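Local coordinates for protein endoglucanase (Clostridium thermocellum, PDB 2E4T) that probably hydrolyses internal beta-1,4-glucosidic bonds of cellulose and xyloglucan, this chain being the family 44 glycoside hydrolase part of a larger enzyme, at residues 433-438 / 449-454; 9-14 / 425-430. All blocks are in the same frame, centred on the assembly; numbering follows the deposited sequence.

Contact 1 of 2, residues 433-438 / 449-454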
# COMPACT_ATOMS: atom_id res chain seq x y z
N SER A 433 -1.51 -19.42 9.97
CA SER A 433 -2.25 -18.19 10.24
C SER A 433 -3.72 -18.46 9.89
O SER A 433 -4.02 -19.27 9.00
CB SER A 433 -1.78 -17.02 9.40
OG SER A 433 -0.40 -16.79 9.63
N ALA A 434 -4.61 -17.71 10.56
CA ALA A 434 -6.01 -17.82 10.24
C ALA A 434 -6.67 -16.49 10.51
O ALA A 434 -6.43 -15.86 11.54
CB ALA A 434 -6.69 -18.96 11.07
N TYR A 435 -7.52 -16.08 9.55
CA TYR A 435 -8.27 -14.84 9.65
C TYR A 435 -9.72 -15.14 9.36
O TYR A 435 -10.03 -15.89 8.44
CB TYR A 435 -7.76 -13.79 8.61
CG TYR A 435 -6.29 -13.56 8.76
CD1 TYR A 435 -5.80 -12.72 9.77
CD2 TYR A 435 -5.33 -14.26 7.99
CE1 TYR A 435 -4.45 -12.56 9.99
CE2 TYR A 435 -3.98 -14.13 8.22
CZ TYR A 435 -3.54 -13.31 9.24
OH TYR A 435 -2.20 -13.17 9.55
N ALA A 436 -10.65 -14.51 10.11
CA ALA A 436 -12.06 -14.78 9.91
C ALA A 436 -12.82 -13.45 9.75
O ALA A 436 -12.42 -12.42 10.31
CB ALA A 436 -12.65 -15.56 11.09
N SER A 437 -13.90 -13.54 8.97
CA SER A 437 -14.71 -12.35 8.76
C SER A 437 -16.15 -12.77 8.45
O SER A 437 -16.47 -13.89 8.05
CB SER A 437 -14.18 -11.52 7.59
OG SER A 437 -14.20 -12.30 6.39
N ILE A 438 -17.01 -11.76 8.62
CA ILE A 438 -18.43 -11.84 8.25
C ILE A 438 -18.73 -10.64 7.34
O ILE A 438 -17.87 -9.80 7.06
CB ILE A 438 -19.34 -11.89 9.50
CG1 ILE A 438 -19.24 -10.59 10.31
CG2 ILE A 438 -19.00 -13.14 10.30
CD1 ILE A 438 -20.17 -10.56 11.54
N ILE A 449 -9.77 -17.43 6.11
CA ILE A 449 -8.53 -17.66 5.36
C ILE A 449 -7.63 -18.46 6.28
O ILE A 449 -7.37 -18.08 7.43
CB ILE A 449 -7.80 -16.30 5.03
CG1 ILE A 449 -8.63 -15.40 4.13
CG2 ILE A 449 -6.46 -16.58 4.45
CD1 ILE A 449 -8.88 -16.00 2.83
N LEU A 450 -7.19 -19.63 5.78
CA LEU A 450 -6.43 -20.59 6.57
C LEU A 450 -5.13 -20.89 5.81
O LEU A 450 -5.20 -21.37 4.67
CB LEU A 450 -7.25 -21.88 6.76
CG LEU A 450 -6.53 -22.99 7.49
CD1 LEU A 450 -6.19 -22.63 8.94
CD2 LEU A 450 -7.44 -24.24 7.45
N LEU A 451 -4.01 -20.54 6.43
CA LEU A 451 -2.69 -20.66 5.76
C LEU A 451 -1.88 -21.71 6.51
O LEU A 451 -1.61 -21.57 7.71
CB LEU A 451 -1.96 -19.30 5.78
CG LEU A 451 -2.78 -18.15 5.22
CD1 LEU A 451 -1.99 -16.83 5.26
CD2 LEU A 451 -3.23 -18.41 3.79
N ASN A 452 -1.45 -22.74 5.76
CA ASN A 452 -0.55 -23.74 6.32
C ASN A 452 0.87 -23.44 5.87
O ASN A 452 1.19 -23.63 4.67
CB ASN A 452 -0.96 -25.14 5.92
CG ASN A 452 -0.13 -26.18 6.66
OD1 ASN A 452 0.45 -25.87 7.70
ND2 ASN A 452 -0.12 -27.42 6.15
N LYS A 453 1.69 -22.95 6.81
CA LYS A 453 3.08 -22.61 6.55
C LYS A 453 4.02 -23.81 6.74
O LYS A 453 5.22 -23.69 6.52
CB LYS A 453 3.52 -21.45 7.44
CG LYS A 453 2.75 -20.18 7.18
CD LYS A 453 3.24 -19.02 8.06
CE LYS A 453 2.64 -18.98 9.44
NZ LYS A 453 3.40 -18.07 10.40
N ASN A 454 3.47 -24.97 7.14
CA ASN A 454 4.30 -26.15 7.29
C ASN A 454 4.93 -26.47 5.93
O ASN A 454 4.19 -26.62 4.93
CB ASN A 454 3.39 -27.31 7.80
CG ASN A 454 4.11 -28.40 8.46
OD1 ASN A 454 5.27 -28.68 8.11
ND2 ASN A 454 3.37 -29.13 9.34
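Ser433 and Tyr435 pair with Leu451 and Ile449 through four backbone hydrogen bonds, the ladder of an antiparallel beta hairpin formed by strands 432-439 and 442-452. The segment axes run 4.8 Å apart at 176°. In the first hydrogen-bonded pair, Leu451 N reaches Ser433 O at 2.9 Å, and Ser433 N returns a bond to Leu451 O. Tyr435 and Ile449 repeat the exchange, with Ile449 N to Tyr435 O at 2.8 Å. Between them, Ala434 and Leu450 form a non-hydrogen-bonded pair, where Ala434 CA makes a CH...O contact of 3.1 Å with Ile449 O.

Apolar contacts occur on both faces of the sheet. On one, the Tyr435 ring turns its edge to Ile449 CB and Leu451 CD1; Tyr435 CD2 lies 4.4 Å from Ile449 CB. Leu451 CD1 also reaches Ser433 CB at 4.1 Å. Helix 368-384 covers this side through Ala375, Asp376 and Ile380. On the other face, Ala434 CB meets Leu450 CD1.

The polar groups look outside the pair. Ser433 OG and Tyr435 OH both hydrogen-bond to Asp376 OD1. The serine hydroxyl lies beside its own backbone N (chi1 -58°), a turn that brings it to this carboxylate. In one of its two conformers, Lys453 passes its CE by Ser433 OG at 3.8 Å, while its NZ hydrogen-bonds to Ile429 O. Two hydroxyls on one carboxylate oxygen of Asp376 would help stabilise a negative charge there and tie the sheet to the helix.

Contact 2 of 2, residues 9-14 / 425-430; sequences VVDIRI and ETSDIE
Residues 9-14 and 425-430 run antiparallel, their touching parts 169° apart in direction. Arg13 and Glu425 form a hydrogen-bonded pair: Arg13 N reaches Glu425 O and Glu425 N reaches Arg13 O, each at 2.9 Å. Ile12 and Thr426 follow as a non-hydrogen-bonded pair, and Ile12 CA gives a CH...O contact of 3.3 Å to Glu425 O. Ser427 N then donates to Asp11 O at 2.9 Å.

At Ser427 a side chain takes over from the backbone. Asp11 N donates to Ser427 OG at 2.9 Å, 158° at the hydrogen. The hydroxyl lies between its own backbone N and carbonyl carbon (chi1 64°), which turns it to the facing strand. Thus Ser427 holds both the N and the O of Asp11 as segment 425-430 leaves the sheet.

Ile12 CD1 packs on Thr426 CB at 3.6 Å, the two side chains crossing at a slant. Past the strand end, Val10 CG2 meets Asp428 CB at 4.1 Å. Asp428 OD1 accepts from Glu430 N in an Asx turn, and OD2 forms a salt bridge with Lys8.

This antiparallel ladder joins the N-terminal strand to one far along the chain, in the beta domain beside the TIM barrel. Strand 8-22 lies between strands 420-426 and 459-466; Val10 and Ile12 make backbone bonds to the latter. From strand 432-439, Ser432 touches Val10 and Thr426, and Ala434 touches Ile12.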
# COMPACT_ATOMS: atom_id res chain seq x y z
N VAL A 9 -0.93 -30.90 14.82
CA VAL A 9 -2.34 -30.60 15.15
C VAL A 9 -2.45 -29.21 15.78
O VAL A 9 -1.72 -28.89 16.72
CB VAL A 9 -2.91 -31.63 16.13
CG1 VAL A 9 -4.33 -31.29 16.42
CG2 VAL A 9 -2.87 -33.03 15.50
N VAL A 10 -3.31 -28.38 15.23
CA VAL A 10 -3.45 -26.98 15.62
C VAL A 10 -4.92 -26.69 15.88
O VAL A 10 -5.76 -27.10 15.08
CB VAL A 10 -2.91 -26.08 14.48
CG1 VAL A 10 -3.18 -24.59 14.76
CG2 VAL A 10 -1.43 -26.37 14.27
N ASP A 11 -5.20 -25.99 16.98
CA ASP A 11 -6.56 -25.60 17.29
C ASP A 11 -6.83 -24.18 16.78
O ASP A 11 -6.02 -23.27 17.01
CB ASP A 11 -6.78 -25.61 18.79
CG ASP A 11 -6.65 -27.00 19.38
OD1 ASP A 11 -7.00 -27.98 18.71
OD2 ASP A 11 -6.17 -27.15 20.51
N ILE A 12 -7.98 -23.99 16.13
CA ILE A 12 -8.43 -22.69 15.66
C ILE A 12 -9.76 -22.41 16.39
O ILE A 12 -10.69 -23.21 16.30
CB ILE A 12 -8.65 -22.64 14.15
CG1 ILE A 12 -7.46 -23.13 13.29
CG2 ILE A 12 -9.13 -21.24 13.74
CD1 ILE A 12 -6.25 -22.27 13.36
N ARG A 13 -9.83 -21.27 17.09
CA ARG A 13 -11.02 -20.93 17.86
C ARG A 13 -11.54 -19.58 17.34
O ARG A 13 -10.82 -18.59 17.37
CB ARG A 13 -10.68 -20.80 19.34
CG ARG A 13 -10.10 -22.12 19.87
CD ARG A 13 -9.86 -22.12 21.36
NE ARG A 13 -10.92 -21.48 22.15
CZ ARG A 13 -12.04 -22.07 22.58
NH1 ARG A 13 -12.31 -23.35 22.31
NH2 ARG A 13 -12.91 -21.36 23.29
N ILE A 14 -12.78 -19.58 16.88
CA ILE A 14 -13.41 -18.38 16.29
C ILE A 14 -14.63 -18.01 17.13
O ILE A 14 -15.38 -18.90 17.56
CB ILE A 14 -13.82 -18.65 14.84
CG1 ILE A 14 -12.57 -18.85 13.99
CG2 ILE A 14 -14.71 -17.55 14.27
CD1 ILE A 14 -12.80 -19.44 12.63
N GLU A 425 -8.41 -17.22 16.58
CA GLU A 425 -7.13 -17.48 17.23
C GLU A 425 -6.60 -18.83 16.80
O GLU A 425 -7.37 -19.78 16.74
CB GLU A 425 -7.28 -17.41 18.75
CG GLU A 425 -7.91 -16.11 19.30
CD GLU A 425 -7.16 -14.86 18.98
OE1 GLU A 425 -5.95 -14.91 18.70
OE2 GLU A 425 -7.80 -13.77 19.01
N THR A 426 -5.31 -18.93 16.54
CA THR A 426 -4.62 -20.20 16.24
C THR A 426 -3.73 -20.54 17.44
O THR A 426 -3.07 -19.63 18.01
CB THR A 426 -3.79 -20.16 14.96
OG1 THR A 426 -2.83 -19.09 14.82
CG2 THR A 426 -3.20 -21.46 14.83
N SER A 427 -3.60 -21.85 17.76
CA SER A 427 -2.70 -22.30 18.83
C SER A 427 -1.24 -22.34 18.36
O SER A 427 -0.36 -22.61 19.18
CB SER A 427 -3.12 -23.68 19.35
OG SER A 427 -3.00 -24.64 18.33
N ASP A 428 -0.96 -22.08 17.09
CA ASP A 428 0.45 -22.15 16.62
C ASP A 428 0.63 -21.12 15.51
O ASP A 428 0.34 -21.36 14.33
CB ASP A 428 0.82 -23.54 16.15
CG ASP A 428 2.31 -23.65 15.79
OD1 ASP A 428 2.94 -22.61 15.47
OD2 ASP A 428 2.86 -24.78 15.84
N ILE A 429 1.13 -19.94 15.90
CA ILE A 429 1.30 -18.83 14.98
C ILE A 429 2.50 -18.97 14.08
O ILE A 429 2.66 -18.14 13.16
CB ILE A 429 1.37 -17.47 15.75
CG1 ILE A 429 2.65 -17.35 16.58
CG2 ILE A 429 0.11 -17.23 16.55
CD1 ILE A 429 2.79 -16.03 17.35
N GLU A 430 3.37 -19.96 14.34
CA GLU A 430 4.52 -20.21 13.48
C GLU A 430 4.14 -21.10 12.29
O GLU A 430 4.47 -20.80 11.15
CB GLU A 430 5.62 -20.86 14.31
CG GLU A 430 6.88 -21.05 13.51
CD GLU A 430 7.92 -21.82 14.26
OE1 GLU A 430 7.57 -22.76 15.03
OE2 GLU A 430 9.11 -21.48 14.12

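In the fold
The two contacts lie in one mixed beta sheet, separate from the parallel TIM-barrel strands, with centres about 9 Å apart. Across it, strands 8-22, 420-426, 432-439 and 442-452 are consecutive neighbours. Contact 2 joins the first two and contact 1 the last two. Contact 2 spans the barrel sequence, which lies between its segments, whereas contact 1 is a local hairpin just after it. The N-terminal strand is therefore inserted between strands 420-426 and 459-466, in a domain built mainly from the C-terminal part. The contacts touch: the lysine of contact 1 reaches the loop of contact 2, and Ala434 CB packs 4.0 Å from Ile12 CD1. Both lie away from the metal sites.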